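Side-chain contacts in Pre-mRNA-splicing factor SAD1 (Saccharomyces cerevisiae, PDB 4MSX), which promotes assembly of newly made U4 snRNA into the U4/U6 snRNP and is required for pre-mRNA splicing, although it is a catalytically inactive deubiquitinase: residues 380-383 with 389-392; 199-204 with 415-420; 74-79 with 123-128; 345-350 with 476-481. One frame throughout, in Å; residues are numbered along the deposited sequence. Where two conformers were deposited one is given.

Contact 1 (380-383 with 389-392)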
loop_
_atom_site.group_PDB
_atom_site.type_symbol
_atom_site.label_atom_id
_atom_site.label_comp_id
_atom_site.label_asym_id
_atom_site.label_seq_id
_atom_site.Cartn_x
_atom_site.Cartn_y
_atom_site.Cartn_z
ATOM N N ASN A 380 0.695 -15.458 14.229
ATOM C CA ASN A 380 1.644 -16.375 13.585
ATOM C C ASN A 380 0.909 -17.602 13.043
ATOM O O ASN A 380 0.903 -18.646 13.679
ATOM C CB ASN A 380 2.704 -16.797 14.581
ATOM C CG ASN A 380 3.837 -17.561 13.908
ATOM O OD1 ASN A 380 3.933 -17.569 12.673
ATOM N ND2 ASN A 380 4.688 -18.198 14.698
ATOM N N ARG A 381 0.291 -17.463 11.885
ATOM C CA ARG A 381 -0.484 -18.555 11.270
ATOM C C ARG A 381 0.358 -19.694 10.678
ATOM O O ARG A 381 -0.054 -20.872 10.714
ATOM C CB ARG A 381 -1.303 -17.979 10.118
ATOM C CG ARG A 381 -2.268 -16.832 10.541
ATOM C CD ARG A 381 -3.499 -17.397 11.295
ATOM N NE ARG A 381 -4.386 -16.326 11.790
ATOM C CZ ARG A 381 -5.463 -16.561 12.543
ATOM N NH1 ARG A 381 -5.770 -17.823 12.929
ATOM N NH2 ARG A 381 -6.207 -15.549 12.922
ATOM N N PHE A 382 1.491 -19.337 10.079
ATOM C CA PHE A 382 2.231 -20.282 9.220
ATOM C C PHE A 382 3.452 -20.899 9.817
ATOM O O PHE A 382 4.378 -20.218 10.227
ATOM C CB PHE A 382 2.743 -19.555 7.978
ATOM C CG PHE A 382 1.653 -19.042 7.109
ATOM C CD1 PHE A 382 0.639 -19.881 6.699
ATOM C CD2 PHE A 382 1.622 -17.706 6.716
ATOM C CE1 PHE A 382 -0.401 -19.432 5.907
ATOM C CE2 PHE A 382 0.593 -17.234 5.912
ATOM C CZ PHE A 382 -0.435 -18.096 5.522
ATOM N N ASP A 383 3.511 -22.213 9.737
ATOM C CA ASP A 383 4.749 -22.902 10.050
ATOM C C ASP A 383 5.392 -23.230 8.679
ATOM O O ASP A 383 5.093 -24.256 8.066
ATOM C CB ASP A 383 4.454 -24.125 10.953
ATOM C CG ASP A 383 5.672 -25.029 11.161
ATOM O OD1 ASP A 383 6.826 -24.613 10.878
ATOM O OD2 ASP A 383 5.452 -26.157 11.634
ATOM N N PRO A 389 2.593 -25.728 4.396
ATOM C CA PRO A 389 2.395 -24.675 5.422
ATOM C C PRO A 389 1.025 -23.966 5.367
ATOM O O PRO A 389 0.468 -23.570 6.423
ATOM C CB PRO A 389 3.490 -23.640 5.107
ATOM C CG PRO A 389 4.321 -24.196 3.990
ATOM C CD PRO A 389 3.666 -25.420 3.430
ATOM N N VAL A 390 0.495 -23.728 4.170
ATOM C CA VAL A 390 -0.775 -23.023 4.080
ATOM C C VAL A 390 -1.891 -23.921 4.559
ATOM O O VAL A 390 -2.627 -23.584 5.498
ATOM C CB VAL A 390 -1.046 -22.484 2.650
ATOM C CG1 VAL A 390 -2.357 -21.687 2.595
ATOM C CG2 VAL A 390 0.115 -21.590 2.206
ATOM N N LYS A 391 -2.008 -25.103 3.965
ATOM C CA LYS A 391 -3.060 -26.034 4.404
ATOM C C LYS A 391 -3.024 -26.337 5.904
ATOM O O LYS A 391 -4.062 -26.470 6.554
ATOM C CB LYS A 391 -2.912 -27.375 3.662
ATOM C CG LYS A 391 -4.042 -28.327 3.933
ATOM C CD LYS A 391 -3.976 -29.504 2.924
ATOM C CE LYS A 391 -5.263 -30.341 2.935
ATOM N NZ LYS A 391 -5.334 -31.336 1.798
ATOM N N ASN A 392 -1.809 -26.502 6.446
ATOM C CA ASN A 392 -1.638 -26.858 7.849
ATOM C C ASN A 392 -1.515 -25.662 8.806
ATOM O O ASN A 392 -1.048 -25.811 9.937
ATOM C CB ASN A 392 -0.406 -27.760 7.964
ATOM C CG ASN A 392 -0.667 -29.111 7.322
ATOM O OD1 ASN A 392 -1.737 -29.668 7.532
ATOM N ND2 ASN A 392 0.222 -29.548 6.446
HETATM O O HOH W 1 1.782 -23.794 8.963
#
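Phe-382 turns the rim of its ring, not a face, to the backbone of Pro-389. The carbonyl oxygen of Pro-389 lies near the ring plane, 3.7 Å from Phe-382 CD1, so the slightly positive C-H edge of the phenyl group faces the partly negative oxygen. The next carbon round the rim continues the contact: Phe-382 CE1 is 4.0 Å from Val-390 CA and 4.3 Å from Val-390 CG2, a looser apolar touch. The ring is swung into this position by a first torsion that sets CG beside the backbone N and opposite the carbonyl carbon (chi1 -64°). One of its faces is covered by its own neighbour, with Arg-381 CB 4.3 Å above the plane and over the centre. Further out the ring meets His-419 edge-to-face, which ties the loop to strand 409-421.

The remaining contact runs the other way, from the proline ring to the main chain: Pro-389 CB rests 3.4 Å from Asp-383 O. A water appears to bridge the two backbones, accepting from Asp-383 N and donating to Pro-389 O at 2.9 Å; its approach to Asp-383 N is suspiciously short and its exact length doubtful. Pro-389 O thus faces both the phenyl edge and the water. Beyond the contact, the carboxylate of Asp-435 takes the N-H groups of Val-390 and Lys-391. The arrangement brings together the two limbs of the irregular loop between strands 374-379 and 397-399, which by position probably corresponds to blocking loop 1 of ubiquitin-specific proteases.

Contact 2 (199-204 with 415-420)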
loop_
_atom_site.group_PDB
_atom_site.type_symbol
_atom_site.label_atom_id
_atom_site.label_comp_id
_atom_site.label_asym_id
_atom_site.label_seq_id
_atom_site.Cartn_x
_atom_site.Cartn_y
_atom_site.Cartn_z
ATOM N N LEU A 199 0.940 -1.675 0.734
ATOM C CA LEU A 199 0.869 -0.277 0.293
ATOM C C LEU A 199 -0.330 0.455 0.903
ATOM O O LEU A 199 -0.237 1.660 1.225
ATOM C CB LEU A 199 0.782 -0.196 -1.241
ATOM C CG LEU A 199 2.104 -0.650 -1.914
ATOM C CD1 LEU A 199 1.858 -0.760 -3.429
ATOM C CD2 LEU A 199 3.275 0.330 -1.610
ATOM N N LEU A 200 -1.467 -0.221 1.005
ATOM C CA LEU A 200 -2.621 0.385 1.668
ATOM C C LEU A 200 -2.318 0.677 3.169
ATOM O O LEU A 200 -2.640 1.767 3.695
ATOM C CB LEU A 200 -3.849 -0.554 1.568
ATOM C CG LEU A 200 -4.491 -0.580 0.160
ATOM C CD1 LEU A 200 -5.483 -1.755 0.036
ATOM C CD2 LEU A 200 -5.186 0.787 -0.197
ATOM N N LEU A 201 -1.682 -0.279 3.849
ATOM C CA LEU A 201 -1.393 -0.089 5.289
ATOM C C LEU A 201 -0.539 1.132 5.474
ATOM O O LEU A 201 -0.843 2.031 6.289
ATOM C CB LEU A 201 -0.601 -1.264 5.905
ATOM C CG LEU A 201 -1.331 -2.582 6.042
ATOM C CD1 LEU A 201 -0.558 -3.580 6.947
ATOM C CD2 LEU A 201 -2.698 -2.352 6.575
ATOM N N ILE A 202 0.543 1.216 4.730
ATOM C CA ILE A 202 1.437 2.322 4.966
ATOM C C ILE A 202 0.827 3.653 4.473
ATOM O O ILE A 202 1.041 4.696 5.100
ATOM C CB ILE A 202 2.821 2.069 4.398
ATOM C CG1 ILE A 202 3.809 3.048 5.043
ATOM C CG2 ILE A 202 2.818 2.131 2.863
ATOM C CD1 ILE A 202 5.240 2.893 4.531
ATOM N N SER A 203 0.029 3.627 3.403
ATOM C CA SER A 203 -0.626 4.837 2.905
ATOM C C SER A 203 -1.715 5.359 3.842
ATOM O O SER A 203 -2.151 6.510 3.708
ATOM C CB SER A 203 -1.237 4.571 1.525
ATOM O OG SER A 203 -0.208 4.383 0.584
ATOM N N HIS A 204 -2.170 4.508 4.772
ATOM C CA HIS A 204 -3.222 4.900 5.706
ATOM C C HIS A 204 -2.678 5.265 7.099
ATOM O O HIS A 204 -3.465 5.538 7.994
ATOM C CB HIS A 204 -4.367 3.843 5.764
ATOM C CG HIS A 204 -5.246 3.906 4.550
ATOM N ND1 HIS A 204 -6.578 4.279 4.595
ATOM C CD2 HIS A 204 -4.935 3.786 3.228
ATOM C CE1 HIS A 204 -7.068 4.314 3.366
ATOM N NE2 HIS A 204 -6.094 4.003 2.517
ATOM N N ALA A 415 -6.669 -1.053 10.738
ATOM C CA ALA A 415 -6.496 -1.861 9.524
ATOM C C ALA A 415 -6.389 -3.324 9.925
ATOM O O ALA A 415 -5.805 -3.647 10.986
ATOM C CB ALA A 415 -5.203 -1.428 8.791
ATOM N N ASN A 416 -6.932 -4.186 9.071
ATOM C CA ASN A 416 -6.973 -5.632 9.328
ATOM C C ASN A 416 -6.671 -6.358 7.999
ATOM O O ASN A 416 -7.426 -6.213 7.046
ATOM C CB ASN A 416 -8.377 -5.984 9.849
ATOM C CG ASN A 416 -8.479 -7.435 10.358
ATOM O OD1 ASN A 416 -7.608 -7.906 11.063
ATOM N ND2 ASN A 416 -9.518 -8.145 9.948
ATOM N N VAL A 417 -5.540 -7.065 7.915
ATOM C CA VAL A 417 -5.234 -7.824 6.686
ATOM C C VAL A 417 -5.664 -9.256 6.961
ATOM O O VAL A 417 -5.214 -9.861 7.936
ATOM C CB VAL A 417 -3.757 -7.768 6.384
ATOM C CG1 VAL A 417 -3.393 -8.592 5.074
ATOM C CG2 VAL A 417 -3.348 -6.266 6.145
ATOM N N VAL A 418 -6.460 -9.797 6.062
ATOM C CA VAL A 418 -7.104 -11.080 6.256
ATOM C C VAL A 418 -6.586 -12.086 5.250
ATOM O O VAL A 418 -6.307 -11.752 4.075
ATOM C CB VAL A 418 -8.617 -10.882 6.054
ATOM C CG1 VAL A 418 -9.297 -12.185 5.749
ATOM C CG2 VAL A 418 -9.194 -10.194 7.337
ATOM N N HIS A 419 -6.476 -13.333 5.704
ATOM C CA HIS A 419 -5.962 -14.399 4.867
ATOM C C HIS A 419 -7.154 -15.225 4.348
ATOM O O HIS A 419 -8.020 -15.597 5.107
ATOM C CB HIS A 419 -5.018 -15.293 5.684
ATOM C CG HIS A 419 -4.489 -16.461 4.912
ATOM N ND1 HIS A 419 -4.736 -17.766 5.278
ATOM C CD2 HIS A 419 -3.739 -16.520 3.782
ATOM C CE1 HIS A 419 -4.155 -18.579 4.411
ATOM N NE2 HIS A 419 -3.537 -17.850 3.498
ATOM N N VAL A 420 -7.171 -15.520 3.057
ATOM C CA VAL A 420 -8.279 -16.232 2.417
ATOM C C VAL A 420 -7.633 -17.309 1.581
ATOM O O VAL A 420 -6.608 -17.057 0.910
ATOM C CB VAL A 420 -9.095 -15.250 1.491
ATOM C CG1 VAL A 420 -9.937 -15.989 0.508
ATOM C CG2 VAL A 420 -9.969 -14.357 2.352
#
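No flat group stands between Leu-201 and its partners Ala-415 and Val-417; the aromatic rings of both segments have their neighbours elsewhere. His-204 meets Phe-183 edge-to-face, and His-419 packs at an angle against Trp-440. What remains is helix-on-sheet packing in the ubiquitin-specific protease fold: one leucine of helix 189-203 set against strand 409-421, in the buried interior.

Ala-415 and Val-417 both point their CB toward the helix, as residues two apart on a strand do, while Asn-416 between them points away, its amide bonded to Thr-473 and Gln-443. Leu-201 reaches them because its CG stands opposite the carbonyl carbon and beside the backbone N (chi1 -69°), which carries the fork at the end of the side chain to the strand. The two methyls of the fork share the work. Val-417 CG2 touches both, lying 4.0 Å from Leu-201 CD1, and the two side chains meet at a slant. Leu-270 of helix 266-280 also packs on Leu-201, and Pro-266 at the start of that helix packs on Val-417. The tightest point is a methyl pair closer than ordinary van der Waals contact, Leu-201 CD2 and Ala-415 CB at 3.5 Å.

Contact 3 (74-79 with 123-128)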
loop_
_atom_site.group_PDB
_atom_site.type_symbol
_atom_site.label_atom_id
_atom_site.label_comp_id
_atom_site.label_asym_id
_atom_site.label_seq_id
_atom_site.Cartn_x
_atom_site.Cartn_y
_atom_site.Cartn_z
ATOM N N LEU A 74 -5.845 6.979 -21.166
ATOM C CA LEU A 74 -4.562 7.327 -20.541
ATOM C C LEU A 74 -4.377 6.554 -19.216
ATOM O O LEU A 74 -5.143 6.759 -18.259
ATOM C CB LEU A 74 -4.505 8.824 -20.248
ATOM C CG LEU A 74 -4.803 9.646 -21.519
ATOM C CD1 LEU A 74 -4.670 11.114 -21.162
ATOM C CD2 LEU A 74 -3.793 9.207 -22.639
ATOM N N ASP A 75 -3.340 5.737 -19.144
ATOM C CA ASP A 75 -3.018 4.993 -17.876
ATOM C C ASP A 75 -1.553 5.249 -17.583
ATOM O O ASP A 75 -0.680 4.988 -18.424
ATOM C CB ASP A 75 -3.258 3.486 -18.051
ATOM C CG ASP A 75 -3.079 2.698 -16.733
ATOM O OD1 ASP A 75 -2.104 2.958 -15.989
ATOM O OD2 ASP A 75 -3.937 1.833 -16.424
ATOM N N PHE A 76 -1.268 5.868 -16.447
ATOM C CA PHE A 76 0.112 6.195 -16.108
ATOM C C PHE A 76 0.742 5.213 -15.073
ATOM O O PHE A 76 1.807 5.456 -14.527
ATOM C CB PHE A 76 0.129 7.615 -15.575
ATOM C CG PHE A 76 -0.241 8.627 -16.643
ATOM C CD1 PHE A 76 0.614 8.822 -17.726
ATOM C CD2 PHE A 76 -1.442 9.321 -16.580
ATOM C CE1 PHE A 76 0.284 9.767 -18.741
ATOM C CE2 PHE A 76 -1.805 10.251 -17.576
ATOM C CZ PHE A 76 -0.931 10.486 -18.653
ATOM N N ASP A 77 0.074 4.108 -14.847
ATOM C CA ASP A 77 0.620 3.096 -13.960
ATOM C C ASP A 77 1.538 2.096 -14.697
ATOM O O ASP A 77 2.120 1.218 -14.075
ATOM C CB ASP A 77 -0.534 2.314 -13.315
ATOM C CG ASP A 77 -1.379 3.172 -12.422
ATOM O OD1 ASP A 77 -0.953 4.301 -12.136
ATOM O OD2 ASP A 77 -2.487 2.742 -12.047
ATOM N N SER A 78 1.645 2.207 -16.011
ATOM C CA SER A 78 2.389 1.220 -16.793
ATOM C C SER A 78 3.896 1.465 -16.715
ATOM O O SER A 78 4.350 2.563 -16.350
ATOM C CB SER A 78 1.934 1.273 -18.260
ATOM O OG SER A 78 0.574 0.856 -18.368
ATOM N N GLU A 79 4.670 0.437 -17.061
ATOM C CA GLU A 79 6.110 0.561 -17.144
ATOM C C GLU A 79 6.390 1.691 -18.190
ATOM O O GLU A 79 5.824 1.686 -19.270
ATOM C CB GLU A 79 6.739 -0.759 -17.669
ATOM C CG GLU A 79 8.257 -0.746 -17.612
ATOM C CD GLU A 79 8.920 -2.056 -18.129
ATOM O OE1 GLU A 79 8.211 -3.021 -18.528
ATOM O OE2 GLU A 79 10.182 -2.095 -18.138
ATOM N N LEU A 123 2.696 13.898 -23.788
ATOM C CA LEU A 123 3.189 14.290 -22.479
ATOM C C LEU A 123 4.552 13.673 -22.294
ATOM O O LEU A 123 4.718 12.443 -22.420
ATOM C CB LEU A 123 2.204 13.765 -21.381
ATOM C CG LEU A 123 2.698 14.024 -19.970
ATOM C CD1 LEU A 123 2.832 15.567 -19.602
ATOM C CD2 LEU A 123 1.724 13.356 -19.033
ATOM N N ASN A 124 5.542 14.470 -21.927
ATOM C CA ASN A 124 6.830 13.877 -21.595
ATOM C C ASN A 124 6.684 13.253 -20.206
ATOM O O ASN A 124 6.351 13.988 -19.282
ATOM C CB ASN A 124 7.936 14.953 -21.532
ATOM C CG ASN A 124 9.308 14.365 -21.278
ATOM O OD1 ASN A 124 9.510 13.613 -20.315
ATOM N ND2 ASN A 124 10.267 14.670 -22.162
ATOM N N LEU A 125 6.912 11.951 -20.061
ATOM C CA LEU A 125 6.594 11.252 -18.791
ATOM C C LEU A 125 7.600 11.538 -17.673
ATOM O O LEU A 125 7.368 11.183 -16.515
ATOM C CB LEU A 125 6.501 9.737 -18.999
ATOM C CG LEU A 125 5.265 9.363 -19.833
ATOM C CD1 LEU A 125 5.252 7.892 -20.144
ATOM C CD2 LEU A 125 3.926 9.844 -19.129
ATOM N N THR A 126 8.719 12.162 -18.015
ATOM C CA THR A 126 9.756 12.437 -17.040
ATOM C C THR A 126 9.689 13.883 -16.558
ATOM O O THR A 126 9.753 14.132 -15.352
ATOM C CB THR A 126 11.141 12.121 -17.593
ATOM O OG1 THR A 126 11.282 10.704 -17.727
ATOM C CG2 THR A 126 12.206 12.645 -16.664
ATOM N N SER A 127 9.493 14.834 -17.468
ATOM C CA SER A 127 9.462 16.241 -17.086
ATOM C C SER A 127 8.039 16.739 -16.928
ATOM O O SER A 127 7.794 17.846 -16.440
ATOM C CB SER A 127 10.154 17.076 -18.170
ATOM O OG SER A 127 9.388 17.044 -19.366
ATOM N N LEU A 128 7.078 15.931 -17.359
ATOM C CA LEU A 128 5.665 16.341 -17.327
ATOM C C LEU A 128 5.324 17.641 -18.114
ATOM O O LEU A 128 4.311 18.304 -17.850
ATOM C CB LEU A 128 5.185 16.442 -15.869
ATOM C CG LEU A 128 5.313 15.166 -15.039
ATOM C CD1 LEU A 128 4.610 15.405 -13.684
ATOM C CD2 LEU A 128 4.701 13.971 -15.759
#
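In the degenerate UBP-type zinc finger, Phe-76 from the loop ahead of strand 91-94 packs against Leu-123 near the end of strand 121-124 and Leu-125 just beyond it; that strand is the middle one of the domain's five-stranded antiparallel sheet. The contact is a small apolar cluster in the same small domain as the metal site, without touching it. The side chain of Leu-123 lies about 11 Å from the zinc ion, which is held by Cys-94, Cys-97, His-113 and His-119.

Polar turns shape the backbone beside the cluster. Asp-75 OD1 accepts from Asp-77 N at 2.7 Å in an Asx turn, while salt bridges from Asp-75 to Lys-241 and from Asp-77 to Lys-233 tie this loop to the ubiquitin-hydrolase domain. Across the contact Asn-124 OD1 takes two N-H groups, Thr-126 N in its carbonyl plane at 2.8 Å and Ser-127 N from well above that plane at 3.1 Å.

Ile-151, Ala-154 and Ala-155 of helix 146-155 also pack on the Phe-76 ring, making it a wedge between helix and sheet. Shortening Phe-76 to an alanine is likely to open a gap there and to deprive both leucines of their neighbour. The leucines arrive by different routes, both oblique to the phenylalanine: Leu-123 holds CG opposite its backbone N (chi1 175°), whereas Leu-125 holds CG beside it (chi1 -69°). Across this contact the ring carbons CD1, CE1 and CZ do the touching. Leu-123 CD2 is 3.9 Å from both Phe-76 CE1 and Phe-76 CZ, and Leu-125 CD2 sits by the CD1-CE1 bond, 3.7 Å from Phe-76 CE1.

Contact 4 (345-350 with 476-481)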
loop_
_atom_site.group_PDB
_atom_site.type_symbol
_atom_site.label_atom_id
_atom_site.label_comp_id
_atom_site.label_asym_id
_atom_site.label_seq_id
_atom_site.Cartn_x
_atom_site.Cartn_y
_atom_site.Cartn_z
ATOM N N ILE A 345 -9.564 -17.733 20.822
ATOM C CA ILE A 345 -8.793 -17.015 21.819
ATOM C C ILE A 345 -8.996 -15.524 21.654
ATOM O O ILE A 345 -9.095 -15.026 20.521
ATOM C CB ILE A 345 -7.292 -17.354 21.728
ATOM C CG1 ILE A 345 -6.611 -16.843 23.004
ATOM C CG2 ILE A 345 -6.624 -16.720 20.450
ATOM C CD1 ILE A 345 -5.251 -17.362 23.230
ATOM N N ASN A 346 -9.066 -14.776 22.752
ATOM C CA ASN A 346 -9.257 -13.337 22.623
ATOM C C ASN A 346 -7.898 -12.679 22.457
ATOM O O ASN A 346 -6.891 -13.129 23.043
ATOM C CB ASN A 346 -9.933 -12.734 23.860
ATOM C CG ASN A 346 -10.515 -11.328 23.574
ATOM O OD1 ASN A 346 -9.804 -10.312 23.630
ATOM N ND2 ASN A 346 -11.809 -11.277 23.233
ATOM N N ILE A 347 -7.852 -11.610 21.675
ATOM C CA ILE A 347 -6.606 -10.875 21.522
ATOM C C ILE A 347 -6.036 -10.418 22.866
ATOM O O ILE A 347 -4.836 -10.360 23.018
ATOM C CB ILE A 347 -6.771 -9.647 20.538
ATOM C CG1 ILE A 347 -5.381 -9.088 20.141
ATOM C CG2 ILE A 347 -7.650 -8.552 21.145
ATOM C CD1 ILE A 347 -5.442 -8.191 18.873
ATOM N N THR A 348 -6.874 -10.112 23.868
ATOM C CA THR A 348 -6.318 -9.586 25.138
ATOM C C THR A 348 -5.528 -10.706 25.816
ATOM O O THR A 348 -4.551 -10.464 26.524
ATOM C CB THR A 348 -7.434 -9.117 26.106
ATOM O OG1 THR A 348 -8.372 -10.189 26.255
ATOM C CG2 THR A 348 -8.128 -7.907 25.565
ATOM N N LYS A 349 -5.941 -11.941 25.577
ATOM C CA LYS A 349 -5.257 -13.051 26.179
ATOM C C LYS A 349 -3.916 -13.297 25.464
ATOM O O LYS A 349 -2.958 -13.750 26.077
ATOM C CB LYS A 349 -6.154 -14.298 26.142
ATOM C CG LYS A 349 -5.441 -15.576 26.565
ATOM C CD LYS A 349 -6.273 -16.378 27.572
ATOM C CE LYS A 349 -5.686 -17.772 27.826
ATOM N NZ LYS A 349 -6.293 -18.436 29.027
ATOM N N LEU A 350 -3.826 -13.013 24.160
ATOM C CA LEU A 350 -2.513 -13.133 23.474
ATOM C C LEU A 350 -1.547 -12.090 24.045
ATOM O O LEU A 350 -0.350 -12.267 24.023
ATOM C CB LEU A 350 -2.675 -12.944 21.945
ATOM C CG LEU A 350 -3.503 -14.024 21.223
ATOM C CD1 LEU A 350 -3.778 -13.622 19.727
ATOM C CD2 LEU A 350 -2.832 -15.403 21.308
ATOM N N GLN A 476 -2.582 -6.656 11.811
ATOM C CA GLN A 476 -3.473 -5.549 12.184
ATOM C C GLN A 476 -2.669 -4.339 12.504
ATOM O O GLN A 476 -1.566 -4.447 13.026
ATOM C CB GLN A 476 -4.302 -5.861 13.492
ATOM C CG GLN A 476 -5.329 -6.959 13.217
ATOM C CD GLN A 476 -6.111 -7.327 14.469
ATOM O OE1 GLN A 476 -5.639 -7.101 15.612
ATOM N NE2 GLN A 476 -7.321 -7.842 14.263
ATOM N N VAL A 477 -3.288 -3.177 12.289
ATOM C CA VAL A 477 -2.618 -1.927 12.659
ATOM C C VAL A 477 -3.554 -1.259 13.668
ATOM O O VAL A 477 -4.724 -1.088 13.373
ATOM C CB VAL A 477 -2.435 -0.954 11.472
ATOM C CG1 VAL A 477 -1.845 0.399 11.948
ATOM C CG2 VAL A 477 -1.492 -1.574 10.381
ATOM N N TRP A 478 -3.019 -0.969 14.844
ATOM C CA TRP A 478 -3.782 -0.306 15.936
ATOM C C TRP A 478 -3.194 1.071 16.153
ATOM O O TRP A 478 -1.956 1.239 16.098
ATOM C CB TRP A 478 -3.648 -1.121 17.230
ATOM C CG TRP A 478 -4.374 -2.426 17.168
ATOM C CD1 TRP A 478 -3.942 -3.572 16.532
ATOM C CD2 TRP A 478 -5.671 -2.735 17.709
ATOM N NE1 TRP A 478 -4.887 -4.560 16.666
ATOM C CE2 TRP A 478 -5.937 -4.084 17.411
ATOM C CE3 TRP A 478 -6.613 -2.011 18.487
ATOM C CZ2 TRP A 478 -7.132 -4.732 17.808
ATOM C CZ3 TRP A 478 -7.784 -2.654 18.882
ATOM C CH2 TRP A 478 -8.031 -3.995 18.536
ATOM N N GLU A 479 -4.054 2.067 16.431
ATOM C CA GLU A 479 -3.571 3.423 16.566
ATOM C C GLU A 479 -3.858 3.929 18.006
ATOM O O GLU A 479 -4.962 3.738 18.535
ATOM C CB GLU A 479 -4.285 4.375 15.593
ATOM C CG GLU A 479 -3.782 5.808 15.743
ATOM C CD GLU A 479 -4.292 6.771 14.648
ATOM O OE1 GLU A 479 -5.358 6.489 14.020
ATOM O OE2 GLU A 479 -3.612 7.809 14.429
ATOM N N LYS A 480 -2.845 4.513 18.603
ATOM C CA LYS A 480 -2.896 4.881 20.025
ATOM C C LYS A 480 -3.846 6.074 20.167
ATOM O O LYS A 480 -3.869 6.963 19.309
ATOM C CB LYS A 480 -1.485 5.204 20.541
ATOM C CG LYS A 480 -1.412 5.796 21.968
ATOM C CD LYS A 480 -0.106 5.394 22.652
ATOM C CE LYS A 480 1.061 6.195 22.212
ATOM N NZ LYS A 480 2.321 5.687 22.842
ATOM N N GLN A 481 -4.699 6.023 21.184
ATOM C CA GLN A 481 -5.652 7.109 21.442
ATOM C C GLN A 481 -5.128 8.007 22.548
ATOM O O GLN A 481 -4.493 7.517 23.498
ATOM C CB GLN A 481 -6.996 6.539 21.906
ATOM C CG GLN A 481 -7.571 5.540 20.955
ATOM C CD GLN A 481 -7.766 6.148 19.574
ATOM O OE1 GLN A 481 -8.692 6.943 19.375
ATOM N NE2 GLN A 481 -6.880 5.790 18.607
#
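The backbones stand well apart, with 11.2 Å between the CA atoms of Ile-347 and Gln-476, so the first residue of helix 347-350 meets strand 472-480 through side chains alone. The strand lies within the mixed sheet of the ubiquitin-specific protease fold, between strands 374-379 and 409-421, and the short helix covers part of that sheet.

A single methyl carries the contact on the helix side. With CG1 opposite the backbone N (chi1 -167°) and the chain extended beyond it, Ile-347 CD1 comes within 3.4 Å of Gln-476 OE1 and 4.0 Å of Trp-478 CZ2. The isoleucine and the indole run past each other in opposite senses. Gln-476 and Trp-478, two apart on the strand, are themselves joined: Trp-478 NE1 donates to Gln-476 OE1 at 2.9 Å, with an N-H...O angle of 151°. The oxygen lies in the indole plane, at its edge, but the indole nitrogen sits above the plane of the glutamine carbonyl. The other end of the amide, Gln-476 NE2, donates to Asn-416 OD1 on strand 409-421, which helps fix the rotation of the amide. A leucine at Gln-476 would probably leave the buried indole N-H without its acceptor and rob Asn-416 of a donor.

Just before the helix, Asn-346 is the N-cap. Its OD1 receives Thr-348 N on a lone pair at 2.9 Å, nearly straight at 174°, and also Thr-348 OG1, which approaches from above the carbonyl plane at 3.0 Å.

In the fold
Contact 3 closes first along the chain and is the one in the zinc finger, its centre about 27 Å from that of contact 2 and about 41 and 42 Å from those of contacts 1 and 4. The other three share the ubiquitin-specific protease domain. Contacts 2 and 4 interlock along the sequence and lie about 15 Å apart between centres, joined through neighbouring strands 409-421 and 472-480: Ala-415 O and Val-477 N are 2.9 Å apart, a probable hydrogen bond. Contact 1 falls within the chain that both span, and reaches contact 2 through His-419. Helix, sheet and loop are thus connected in one body, with the zinc-binding domain beside it, joined to it by salt bridges.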